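PDB 4R4X: pngf-ii from Elizabethkingia meningoseptica, which probably acts as a peptide:N-glycosidase, hydrolysing the bond between an asparagine side chain and the innermost sugar to strip N-linked glycans from glycoproteins. Local coordinates for residues I260-G265 with T386-M391; G249-I254 with I344-F349; S283-A288 with A392-P397. One frame throughout, in Å; residues are numbered along the deposited sequence.

Contact 1: I260-G265 with T386-M391; sequences ISYYTG and TNVMEM
Gly265, on the first turn of helix 262-268, and Met389, inside the type I beta turn from Asn387 to Glu390, bring the two backbones nearest, with their CA atoms 8.6 Å apart. Ser261 caps the start of the helix: its OG accepts a weak bond from Tyr263 N, while Ser261 N donates to Thr264 OG1; together they form a capping box. Side chains bridge the gap. Tyr262 is swung anti to its own backbone nitrogen (chi1 -157°), which sends its ring out from the helix into the turn. Met389, a selenomethionine, runs back along it the other way: SE lies over one ring face, 4.2 Å from the centroid of the Tyr262 ring and nearer one side of the ring than its centre, a Met-aromatic contact. Val388 meets the same ring at its edge, CG1 standing 4.0 Å from Tyr262 CE2. A bend at chi3 (78°) turns the Met389 methyl back to the helix, where CE touches Gly265 O at 3.3 Å. At the end of the ring, Tyr262 OH lies 3.0 Å from Met389 N. Gln394 OE1 accepts from Met389 N and probably from Tyr262 OH. The contact is thus mostly apolar, selenium and methyl against ring and helix backbone, while the phenol hydroxyl and the turn N-H probably share one amide oxygen as acceptor.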
ATOM      1  N   ILE A 260      29.563   4.907   8.310  1.00 18.34           N
ATOM      2  CA  ILE A 260      29.517   4.247   7.012  1.00 18.06           C
ATOM      3  C   ILE A 260      28.097   3.681   6.763  1.00 16.34           C
ATOM      4  O   ILE A 260      27.447   3.245   7.689  1.00 15.52           O
ATOM      5  CB  ILE A 260      30.503   3.062   6.946  1.00 19.63           C
ATOM      6  CG1 ILE A 260      31.896   3.456   7.432  1.00 22.28           C
ATOM      7  CG2 ILE A 260      30.617   2.522   5.520  1.00 20.86           C
ATOM      8  CD1 ILE A 260      32.818   2.263   7.638  1.00 23.53           C
ATOM      9  N   SER A 261      27.634   3.715   5.514  1.00 14.80           N
ATOM     10  CA  SER A 261      26.372   3.094   5.136  1.00 14.48           C
ATOM     11  C   SER A 261      26.554   2.362   3.818  1.00 14.30           C
ATOM     12  O   SER A 261      27.578   2.468   3.155  1.00 14.79           O
ATOM     13  CB  SER A 261      25.270   4.146   4.935  1.00 14.01           C
ATOM     14  OG  SER A 261      25.460   4.824   3.707  1.00 14.34           O
ATOM     15  N   TYR A 262      25.514   1.664   3.395  1.00 14.06           N
ATOM     16  CA  TYR A 262      25.572   1.012   2.106  1.00 14.07           C
ATOM     17  C   TYR A 262      25.764   2.028   0.981  1.00 13.66           C
ATOM     18  O   TYR A 262      26.330   1.684  -0.068  1.00 13.36           O
ATOM     19  CB  TYR A 262      24.305   0.198   1.905  1.00 14.30           C
ATOM     20  CG  TYR A 262      24.399  -0.936   0.919  1.00 14.00           C
ATOM     21  CD1 TYR A 262      25.154  -2.063   1.185  1.00 14.36           C
ATOM     22  CD2 TYR A 262      23.658  -0.914  -0.236  1.00 14.34           C
ATOM     23  CE1 TYR A 262      25.194  -3.128   0.285  1.00 13.82           C
ATOM     24  CE2 TYR A 262      23.689  -1.954  -1.144  1.00 14.53           C
ATOM     25  CZ  TYR A 262      24.445  -3.072  -0.873  1.00 14.28           C
ATOM     26  OH  TYR A 262      24.448  -4.117  -1.769  1.00 14.46           O
ATOM     27  N   TYR A 263      25.313   3.270   1.195  1.00 14.47           N
ATOM     28  CA  TYR A 263      25.515   4.374   0.229  1.00 15.62           C
ATOM     29  C   TYR A 263      26.992   4.711   0.004  1.00 15.52           C
ATOM     30  O   TYR A 263      27.395   5.057  -1.104  1.00 15.45           O
ATOM     31  CB  TYR A 263      24.743   5.633   0.665  1.00 16.69           C
ATOM     32  CG  TYR A 263      24.651   6.752  -0.361  1.00 17.90           C
ATOM     33  CD1 TYR A 263      24.043   6.543  -1.592  1.00 19.23           C
ATOM     34  CD2 TYR A 263      25.124   8.041  -0.073  1.00 19.48           C
ATOM     35  CE1 TYR A 263      23.933   7.564  -2.523  1.00 19.82           C
ATOM     36  CE2 TYR A 263      24.980   9.080  -0.988  1.00 20.18           C
ATOM     37  CZ  TYR A 263      24.391   8.831  -2.206  1.00 19.81           C
ATOM     38  OH  TYR A 263      24.252   9.816  -3.155  1.00 19.81           O
ATOM     39  N   THR A 264      27.797   4.582   1.037  1.00 15.97           N
ATOM     40  CA  THR A 264      29.253   4.715   0.889  1.00 16.58           C
ATOM     41  C   THR A 264      29.783   3.684  -0.118  1.00 16.69           C
ATOM     42  O   THR A 264      30.565   4.018  -1.002  1.00 16.93           O
ATOM     43  CB  THR A 264      29.973   4.505   2.227  1.00 17.07           C
ATOM     44  OG1 THR A 264      29.192   5.088   3.278  1.00 16.96           O
ATOM     45  CG2 THR A 264      31.358   5.148   2.181  1.00 17.56           C
ATOM     46  N   GLY A 265      29.325   2.439   0.012  1.00 16.56           N
ATOM     47  CA  GLY A 265      29.646   1.400  -0.953  1.00 16.64           C
ATOM     48  C   GLY A 265      29.178   1.731  -2.361  1.00 16.11           C
ATOM     49  O   GLY A 265      29.928   1.575  -3.326  1.00 16.42           O
ATOM     50  N   THR A 386      22.022 -10.089   1.311  1.00 12.96           N
ATOM     51  CA  THR A 386      21.573  -9.941  -0.068  1.00 13.02           C
ATOM     52  C   THR A 386      22.494  -9.002  -0.862  1.00 13.79           C
ATOM     53  O   THR A 386      22.632  -7.819  -0.518  1.00 13.29           O
ATOM     54  CB  THR A 386      20.131  -9.411  -0.124  1.00 12.98           C
ATOM     55  OG1 THR A 386      19.257 -10.260   0.643  1.00 12.54           O
ATOM     56  CG2 THR A 386      19.629  -9.342  -1.580  1.00 13.32           C
ATOM     57  N   ASN A 387      23.083  -9.498  -1.944  1.00 13.97           N
ATOM     58  CA  ASN A 387      24.049  -8.671  -2.669  1.00 14.63           C
ATOM     59  C   ASN A 387      23.400  -7.851  -3.790  1.00 15.21           C
ATOM     60  O   ASN A 387      23.455  -8.169  -5.004  1.00 14.89           O
ATOM     61  CB  ASN A 387      25.282  -9.460  -3.100  1.00 15.39           C
ATOM     62  CG  ASN A 387      24.965 -10.588  -4.052  1.00 16.30           C
ATOM     63  OD1 ASN A 387      23.913 -11.233  -3.953  1.00 16.61           O
ATOM     64  ND2 ASN A 387      25.876 -10.830  -4.988  1.00 15.96           N
ATOM     65  N   VAL A 388      22.764  -6.777  -3.340  1.00 15.29           N
ATOM     66  CA  VAL A 388      22.167  -5.793  -4.215  1.00 15.09           C
ATOM     67  C   VAL A 388      23.241  -5.222  -5.116  1.00 14.79           C
ATOM     68  O   VAL A 388      22.942  -4.840  -6.252  1.00 14.75           O
ATOM     69  CB  VAL A 388      21.445  -4.712  -3.394  1.00 15.19           C
ATOM     70  CG1 VAL A 388      21.372  -3.364  -4.105  1.00 15.64           C
ATOM     71  CG2 VAL A 388      20.044  -5.210  -3.018  1.00 15.45           C
HETATM   72  N   MSE A 389      24.484  -5.193  -4.620  1.00 14.88           N
HETATM   73  CA  MSE A 389      25.627  -4.751  -5.426  1.00 16.35           C
HETATM   74  C   MSE A 389      26.278  -5.885  -6.217  1.00 16.75           C
HETATM   75  O   MSE A 389      27.480  -5.849  -6.503  1.00 16.28           O
HETATM   76  CB  MSE A 389      26.615  -4.019  -4.491  1.00 17.35           C
HETATM   77  CG  MSE A 389      26.132  -2.599  -4.250  1.00 19.73           C
HETATM   78 SE   MSE A 389      27.378  -1.724  -2.980  1.00 25.97          SE
HETATM   79  CE  MSE A 389      28.800  -1.362  -4.279  1.00 23.52           C
ATOM     80  N   GLU A 390      25.477  -6.879  -6.584  1.00 17.65           N
ATOM     81  CA  GLU A 390      25.925  -8.001  -7.429  1.00 18.74           C
ATOM     82  C   GLU A 390      26.685  -7.546  -8.681  1.00 18.69           C
ATOM     83  O   GLU A 390      27.683  -8.164  -9.061  1.00 16.68           O
ATOM     84  CB  GLU A 390      24.706  -8.807  -7.851  1.00 21.15           C
ATOM     85  CG  GLU A 390      24.975 -10.001  -8.758  1.00 23.45           C
ATOM     86  CD  GLU A 390      23.677 -10.632  -9.282  1.00 26.30           C
ATOM     87  OE1 GLU A 390      23.758 -11.563 -10.105  1.00 25.86           O
ATOM     88  OE2 GLU A 390      22.578 -10.195  -8.874  1.00 27.35           O
HETATM   89  N   MSE A 391      26.214  -6.504  -9.324  1.00 18.42           N
HETATM   90  CA  MSE A 391      26.852  -5.996 -10.563  1.00 21.44           C
HETATM   91  C   MSE A 391      27.710  -4.779 -10.218  1.00 20.06           C
HETATM   92  O   MSE A 391      27.905  -3.880 -11.032  1.00 20.25           O
HETATM   93  CB  MSE A 391      25.750  -5.707 -11.592  1.00 23.24           C
HETATM   94  CG  MSE A 391      25.164  -6.995 -12.187  1.00 27.47           C
HETATM   95 SE   MSE A 391      23.552  -7.580 -11.164  1.00 39.04          SE
HETATM   96  CE  MSE A 391      23.196  -9.190 -12.269  1.00 32.23           C
TER

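Contact 2: G249-I254 with I344-F349; sequences GDVFII and ILIGAF
Phe252 and Gly347 face each other as a hydrogen-bonded pair of two antiparallel strands whose axes approach to 4.7 Å. Phe252 N donates to Gly347 O at 3.0 Å, and Gly347 N returns a bond to Phe252 O. Asp250 and Phe349 repeat the exchange, and Ile254 N reaches Leu345 O at 3.0 Å beyond the last paired residues. Packing is tightest around the Phe252 ring. Its CG sits between backbone N and carbonyl carbon (chi1 63°), folding the ring across to the partner strand, where Gly347 CA lies 3.9 Å from the centroid of the Phe252 ring, over its face, as a CH-pi contact. On the face carrying Val251, Ile253, Ile346 and Ala348 the side chains meet more loosely: Ile253 CG2 is 4.1 Å from Ile346 CB, and Val251 CG1 is 4.5 Å from Ile346 CD1. This looser side is buried too, not open to solvent. In the nine-stranded antiparallel sheet, strand 248-253 runs between 343-350 and 297-303, and strand 216-222 flanks 343-350 on its other edge. Leu339 of helix 336-339 packs on Ile253 and Ile344, whereas Phe296 meets Phe252 edge-to-face.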
ATOM      1  N   GLY A 249      14.826  -9.320  -6.807  1.00 13.58           N
ATOM      2  CA  GLY A 249      14.529  -7.920  -6.595  1.00 14.35           C
ATOM      3  C   GLY A 249      14.447  -7.521  -5.118  1.00 14.46           C
ATOM      4  O   GLY A 249      14.148  -8.331  -4.221  1.00 13.38           O
ATOM      5  N   ASP A 250      14.729  -6.250  -4.870  1.00 14.78           N
ATOM      6  CA  ASP A 250      14.567  -5.659  -3.545  1.00 15.52           C
ATOM      7  C   ASP A 250      14.137  -4.221  -3.719  1.00 14.95           C
ATOM      8  O   ASP A 250      14.644  -3.518  -4.593  1.00 14.46           O
ATOM      9  CB  ASP A 250      15.906  -5.622  -2.793  1.00 17.70           C
ATOM     10  CG  ASP A 250      16.015  -6.655  -1.678  1.00 20.42           C
ATOM     11  OD1 ASP A 250      15.018  -7.287  -1.270  1.00 24.34           O
ATOM     12  OD2 ASP A 250      17.143  -6.829  -1.183  1.00 21.35           O
ATOM     13  N   VAL A 251      13.229  -3.790  -2.865  1.00 14.10           N
ATOM     14  CA  VAL A 251      13.024  -2.386  -2.565  1.00 13.65           C
ATOM     15  C   VAL A 251      13.665  -2.206  -1.199  1.00 13.35           C
ATOM     16  O   VAL A 251      13.374  -2.964  -0.252  1.00 13.31           O
ATOM     17  CB  VAL A 251      11.546  -2.015  -2.511  1.00 13.29           C
ATOM     18  CG1 VAL A 251      11.379  -0.541  -2.186  1.00 13.43           C
ATOM     19  CG2 VAL A 251      10.875  -2.360  -3.831  1.00 14.05           C
ATOM     20  N   PHE A 252      14.574  -1.242  -1.118  1.00 13.09           N
ATOM     21  CA  PHE A 252      15.413  -1.077   0.053  1.00 13.43           C
ATOM     22  C   PHE A 252      15.513   0.379   0.444  1.00 13.34           C
ATOM     23  O   PHE A 252      15.240   1.273  -0.363  1.00 12.03           O
ATOM     24  CB  PHE A 252      16.818  -1.660  -0.182  1.00 14.16           C
ATOM     25  CG  PHE A 252      17.602  -0.995  -1.282  1.00 13.88           C
ATOM     26  CD1 PHE A 252      17.500  -1.430  -2.590  1.00 13.76           C
ATOM     27  CD2 PHE A 252      18.462   0.063  -1.000  1.00 14.07           C
ATOM     28  CE1 PHE A 252      18.220  -0.811  -3.613  1.00 14.15           C
ATOM     29  CE2 PHE A 252      19.202   0.667  -2.007  1.00 14.68           C
ATOM     30  CZ  PHE A 252      19.065   0.242  -3.328  1.00 14.75           C
ATOM     31  N   ILE A 253      15.846   0.595   1.705  1.00 14.36           N
ATOM     32  CA  ILE A 253      16.248   1.901   2.209  1.00 14.18           C
ATOM     33  C   ILE A 253      17.643   1.773   2.807  1.00 14.13           C
ATOM     34  O   ILE A 253      18.100   0.666   3.151  1.00 14.13           O
ATOM     35  CB  ILE A 253      15.250   2.503   3.231  1.00 14.75           C
ATOM     36  CG1 ILE A 253      15.084   1.599   4.446  1.00 14.08           C
ATOM     37  CG2 ILE A 253      13.887   2.737   2.576  1.00 16.14           C
ATOM     38  CD1 ILE A 253      14.282   2.191   5.582  1.00 14.42           C
ATOM     39  N   ILE A 254      18.329   2.914   2.940  1.00 14.40           N
ATOM     40  CA  ILE A 254      19.695   2.921   3.411  1.00 14.20           C
ATOM     41  C   ILE A 254      19.769   3.641   4.764  1.00 15.04           C
ATOM     42  O   ILE A 254      19.686   4.881   4.815  1.00 15.17           O
ATOM     43  CB  ILE A 254      20.638   3.586   2.382  1.00 14.65           C
ATOM     44  CG1 ILE A 254      20.613   2.805   1.069  1.00 15.15           C
ATOM     45  CG2 ILE A 254      22.062   3.634   2.930  1.00 14.36           C
ATOM     46  CD1 ILE A 254      21.354   3.446  -0.072  1.00 15.37           C
ATOM     47  N   ILE A 344      14.906  10.044   3.302  1.00 19.30           N
ATOM     48  CA  ILE A 344      15.490   8.695   3.199  1.00 18.87           C
ATOM     49  C   ILE A 344      16.059   8.467   1.822  1.00 17.97           C
ATOM     50  O   ILE A 344      15.565   9.049   0.844  1.00 17.27           O
ATOM     51  CB  ILE A 344      14.441   7.610   3.495  1.00 19.66           C
ATOM     52  CG1 ILE A 344      13.358   7.558   2.403  1.00 19.89           C
ATOM     53  CG2 ILE A 344      13.839   7.850   4.861  1.00 20.33           C
ATOM     54  CD1 ILE A 344      12.274   6.509   2.609  1.00 21.22           C
ATOM     55  N   LEU A 345      17.111   7.660   1.753  1.00 17.21           N
ATOM     56  CA  LEU A 345      17.569   7.099   0.499  1.00 18.01           C
ATOM     57  C   LEU A 345      16.807   5.786   0.275  1.00 17.45           C
ATOM     58  O   LEU A 345      16.978   4.830   1.052  1.00 16.22           O
ATOM     59  CB  LEU A 345      19.071   6.810   0.544  1.00 19.46           C
ATOM     60  CG  LEU A 345      19.979   8.037   0.637  1.00 20.51           C
ATOM     61  CD1 LEU A 345      21.384   7.634   1.064  1.00 21.71           C
ATOM     62  CD2 LEU A 345      20.029   8.753  -0.706  1.00 21.97           C
ATOM     63  N   ILE A 346      16.015   5.753  -0.796  1.00 16.62           N
ATOM     64  CA  ILE A 346      15.171   4.604  -1.149  1.00 16.17           C
ATOM     65  C   ILE A 346      15.474   4.142  -2.578  1.00 15.77           C
ATOM     66  O   ILE A 346      15.644   4.958  -3.498  1.00 15.57           O
ATOM     67  CB  ILE A 346      13.665   4.891  -0.939  1.00 16.34           C
ATOM     68  CG1 ILE A 346      12.791   3.699  -1.390  1.00 16.62           C
ATOM     69  CG2 ILE A 346      13.224   6.145  -1.685  1.00 17.30           C
ATOM     70  CD1 ILE A 346      11.396   3.728  -0.806  1.00 16.59           C
ATOM     71  N   GLY A 347      15.589   2.826  -2.748  1.00 14.07           N
ATOM     72  CA  GLY A 347      15.993   2.275  -4.033  1.00 14.21           C
ATOM     73  C   GLY A 347      15.293   1.005  -4.427  1.00 13.33           C
ATOM     74  O   GLY A 347      14.571   0.388  -3.646  1.00 11.78           O
ATOM     75  N   ALA A 348      15.498   0.637  -5.682  1.00 13.47           N
ATOM     76  CA  ALA A 348      14.994  -0.621  -6.179  1.00 13.34           C
ATOM     77  C   ALA A 348      16.130  -1.292  -6.929  1.00 13.13           C
ATOM     78  O   ALA A 348      16.932  -0.617  -7.571  1.00 13.88           O
ATOM     79  CB  ALA A 348      13.807  -0.381  -7.081  1.00 13.24           C
ATOM     80  N   PHE A 349      16.216  -2.610  -6.786  1.00 12.76           N
ATOM     81  CA  PHE A 349      17.229  -3.440  -7.427  1.00 13.16           C
ATOM     82  C   PHE A 349      16.525  -4.574  -8.140  1.00 12.95           C
ATOM     83  O   PHE A 349      15.631  -5.197  -7.573  1.00 12.43           O
ATOM     84  CB  PHE A 349      18.188  -4.014  -6.369  1.00 13.21           C
ATOM     85  CG  PHE A 349      18.992  -5.212  -6.810  1.00 14.14           C
ATOM     86  CD1 PHE A 349      20.053  -5.088  -7.697  1.00 14.47           C
ATOM     87  CD2 PHE A 349      18.728  -6.472  -6.280  1.00 14.88           C
ATOM     88  CE1 PHE A 349      20.799  -6.198  -8.074  1.00 14.72           C
ATOM     89  CE2 PHE A 349      19.485  -7.582  -6.632  1.00 14.67           C
ATOM     90  CZ  PHE A 349      20.523  -7.450  -7.527  1.00 14.71           C
TER

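Contact 3: S283-A288 with A392-P397; sequences SYQGVA and AGQDYP
Gln285 belongs to the short strand 284-285, which pairs antiparallel with 275-276, and it grips Asp395 in the long loop between strands 378-384 and 406-412. Its terminal amide uses both ends on that one residue. OE1 accepts from Asp395 N at 2.8 Å, a nearly straight bond (166° at the hydrogen) with the donor in the carbonyl plane, and NE2 donates to Asp395 OD2 at 3.0 Å. OD2 receives it on its anti lone pair, turned away from the other carboxylate oxygen. Amide and carboxylate do not lie flat together; their planes are 56° apart. The Gln285 chain bends at chi2 (83°), which brings the amide round to the loop; the two bonds together restrain the turn of the amide, and one of them holds the carboxylate. Ser283 O lies 3.3 Å from Asp395 OD2, two acceptors side by side. The two backbones run steeply across each other and form no sheet, so the junction of hairpin and loop depends largely on side-chain bonds. It ties a hairpin of the N-terminal PNGase F family region to a loop that reaches into the C-terminal family region. Gln394, extended beyond CG, sends NE2 to Gln285 O in a weak bond of 2.9 Å; its OE1 is engaged on the side of contact 1. Water 1 accepts from Gln285 N at 2.9 Å and lies within reach of Gln285 OE1 and Asp395 O, filling in between strand and loop. At the far end the Tyr284 ring meets the loop with its edge, CE1 being 3.3 Å from Tyr396 O in the ring plane. Tyr284 OH hydrogen-bonds with Thr398 OG1 and Asn280 OD1.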
ATOM      1  N   SER A 283      35.628 -13.778   1.477  1.00 19.84           N
ATOM      2  CA  SER A 283      35.311 -12.464   1.999  1.00 20.63           C
ATOM      3  C   SER A 283      33.961 -11.993   1.536  1.00 18.97           C
ATOM      4  O   SER A 283      33.548 -12.259   0.407  1.00 18.77           O
ATOM      5  CB  SER A 283      36.330 -11.448   1.550  1.00 22.06           C
ATOM      6  OG  SER A 283      37.499 -11.655   2.277  1.00 23.79           O
ATOM      7  N   TYR A 284      33.296 -11.260   2.416  1.00 18.45           N
ATOM      8  CA  TYR A 284      31.963 -10.741   2.139  1.00 17.11           C
ATOM      9  C   TYR A 284      31.987  -9.288   2.562  1.00 18.07           C
ATOM     10  O   TYR A 284      32.832  -8.891   3.386  1.00 19.03           O
ATOM     11  CB  TYR A 284      30.928 -11.569   2.889  1.00 16.21           C
ATOM     12  CG  TYR A 284      31.039 -13.022   2.522  1.00 15.53           C
ATOM     13  CD1 TYR A 284      30.464 -13.504   1.337  1.00 15.49           C
ATOM     14  CD2 TYR A 284      31.767 -13.898   3.296  1.00 14.35           C
ATOM     15  CE1 TYR A 284      30.604 -14.811   0.956  1.00 15.17           C
ATOM     16  CE2 TYR A 284      31.917 -15.225   2.929  1.00 14.36           C
ATOM     17  CZ  TYR A 284      31.329 -15.680   1.756  1.00 14.61           C
ATOM     18  OH  TYR A 284      31.447 -17.001   1.366  1.00 14.84           O
ATOM     19  N   GLN A 285      31.082  -8.499   1.999  1.00 17.60           N
ATOM     20  CA  GLN A 285      31.142  -7.055   2.135  1.00 17.80           C
ATOM     21  C   GLN A 285      29.817  -6.462   2.615  1.00 17.21           C
ATOM     22  O   GLN A 285      28.784  -6.630   1.977  1.00 17.26           O
ATOM     23  CB  GLN A 285      31.511  -6.417   0.799  1.00 18.38           C
ATOM     24  CG  GLN A 285      32.761  -6.977   0.150  1.00 18.53           C
ATOM     25  CD  GLN A 285      32.519  -8.253  -0.638  1.00 19.28           C
ATOM     26  OE1 GLN A 285      31.484  -8.417  -1.311  1.00 18.27           O
ATOM     27  NE2 GLN A 285      33.485  -9.167  -0.570  1.00 18.74           N
ATOM     28  N   GLY A 286      29.868  -5.741   3.730  1.00 16.63           N
ATOM     29  CA  GLY A 286      28.755  -4.912   4.178  1.00 15.91           C
ATOM     30  C   GLY A 286      27.519  -5.672   4.614  1.00 15.29           C
ATOM     31  O   GLY A 286      26.412  -5.131   4.567  1.00 15.34           O
ATOM     32  N   VAL A 287      27.715  -6.901   5.067  1.00 14.98           N
ATOM     33  CA  VAL A 287      26.599  -7.789   5.392  1.00 15.27           C
ATOM     34  C   VAL A 287      26.195  -7.770   6.856  1.00 15.41           C
ATOM     35  O   VAL A 287      25.136  -8.312   7.198  1.00 14.17           O
ATOM     36  CB  VAL A 287      26.862  -9.248   4.963  1.00 15.08           C
ATOM     37  CG1 VAL A 287      27.110  -9.291   3.480  1.00 14.68           C
ATOM     38  CG2 VAL A 287      28.010  -9.886   5.743  1.00 15.48           C
ATOM     39  N   ALA A 288      27.021  -7.154   7.702  1.00 14.89           N
ATOM     40  CA  ALA A 288      26.783  -7.136   9.139  1.00 15.79           C
ATOM     41  C   ALA A 288      26.992  -5.757   9.755  1.00 16.22           C
ATOM     42  O   ALA A 288      27.869  -5.001   9.336  1.00 16.17           O
ATOM     43  CB  ALA A 288      27.698  -8.143   9.836  1.00 16.22           C
ATOM     44  N   ALA A 392      28.184  -4.721  -8.980  1.00 19.17           N
ATOM     45  CA  ALA A 392      29.106  -3.682  -8.548  1.00 18.99           C
ATOM     46  C   ALA A 392      30.138  -4.221  -7.575  1.00 19.04           C
ATOM     47  O   ALA A 392      30.595  -3.478  -6.708  1.00 19.15           O
ATOM     48  CB  ALA A 392      28.341  -2.532  -7.920  1.00 19.63           C
ATOM     49  N   GLY A 393      30.465  -5.512  -7.696  1.00 17.70           N
ATOM     50  CA  GLY A 393      31.553  -6.135  -6.954  1.00 18.58           C
ATOM     51  C   GLY A 393      31.228  -6.791  -5.609  1.00 18.86           C
ATOM     52  O   GLY A 393      32.131  -7.250  -4.920  1.00 18.26           O
ATOM     53  N   GLN A 394      29.956  -6.850  -5.220  1.00 17.51           N
ATOM     54  CA  GLN A 394      29.610  -7.481  -3.926  1.00 17.60           C
ATOM     55  C   GLN A 394      29.392  -8.979  -4.123  1.00 18.23           C
ATOM     56  O   GLN A 394      28.573  -9.382  -4.953  1.00 16.87           O
ATOM     57  CB  GLN A 394      28.359  -6.844  -3.317  1.00 17.17           C
ATOM     58  CG  GLN A 394      28.065  -7.311  -1.895  1.00 16.91           C
ATOM     59  CD  GLN A 394      26.808  -6.695  -1.285  1.00 16.27           C
ATOM     60  OE1 GLN A 394      25.986  -6.063  -1.960  1.00 16.03           O
ATOM     61  NE2 GLN A 394      26.671  -6.861   0.017  1.00 16.30           N
ATOM     62  N   ASP A 395      30.116  -9.798  -3.352  1.00 17.76           N
ATOM     63  CA  ASP A 395      30.051 -11.250  -3.492  1.00 17.42           C
ATOM     64  C   ASP A 395      28.695 -11.823  -3.105  1.00 16.67           C
ATOM     65  O   ASP A 395      27.983 -11.248  -2.289  1.00 16.44           O
ATOM     66  CB  ASP A 395      31.156 -11.902  -2.651  1.00 19.75           C
ATOM     67  CG  ASP A 395      32.496 -11.798  -3.323  1.00 21.80           C
ATOM     68  OD1 ASP A 395      32.598 -12.322  -4.456  1.00 22.76           O
ATOM     69  OD2 ASP A 395      33.411 -11.175  -2.758  1.00 22.84           O
ATOM     70  N   TYR A 396      28.346 -12.945  -3.720  1.00 15.70           N
ATOM     71  CA  TYR A 396      27.140 -13.680  -3.348  1.00 17.32           C
ATOM     72  C   TYR A 396      27.285 -14.244  -1.958  1.00 15.95           C
ATOM     73  O   TYR A 396      28.394 -14.533  -1.541  1.00 14.61           O
ATOM     74  CB  TYR A 396      26.881 -14.823  -4.309  1.00 18.78           C
ATOM     75  CG  TYR A 396      26.475 -14.363  -5.662  1.00 20.36           C
ATOM     76  CD1 TYR A 396      27.434 -14.096  -6.635  1.00 23.12           C
ATOM     77  CD2 TYR A 396      25.138 -14.185  -5.983  1.00 22.70           C
ATOM     78  CE1 TYR A 396      27.072 -13.679  -7.889  1.00 24.70           C
ATOM     79  CE2 TYR A 396      24.765 -13.777  -7.244  1.00 23.80           C
ATOM     80  CZ  TYR A 396      25.740 -13.524  -8.184  1.00 25.29           C
ATOM     81  OH  TYR A 396      25.388 -13.102  -9.429  1.00 28.86           O
ATOM     82  N   PRO A 397      26.155 -14.440  -1.256  1.00 15.27           N
ATOM     83  CA  PRO A 397      26.204 -14.900   0.122  1.00 15.67           C
ATOM     84  C   PRO A 397      26.398 -16.406   0.267  1.00 15.47           C
ATOM     85  O   PRO A 397      25.481 -17.142   0.621  1.00 15.03           O
ATOM     86  CB  PRO A 397      24.857 -14.412   0.691  1.00 15.74           C
ATOM     87  CG  PRO A 397      23.946 -14.396  -0.489  1.00 15.49           C
ATOM     88  CD  PRO A 397      24.821 -13.920  -1.609  1.00 15.42           C
TER
HETATM   89  O   HOH W   1      29.122  -9.869   0.338  1.00 16.16           O

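From the N terminus the chain passes 249-254, 260-265 and 283-288, then returns through their partners in the same order: 344-349, 386-391 and 392-397. Every pair of contacts therefore crosses, and none nests within another. Contact 2 closes a loop of 89 residues by joining adjacent strands of the nine-stranded sheet. Contact 1 closes 120 residues, bringing the helix that follows strand 248-253 against the loop after strand 378-384. Contact 3 closes 103, fastening the hairpin to the very next residues of that loop. Contact 1 touches both others: Val388 packs on Phe349 of contact 2, and Asn387 CB packs against Asp395 O of contact 3. Contacts 2 and 3 stay about 8 Å apart at their nearest atoms.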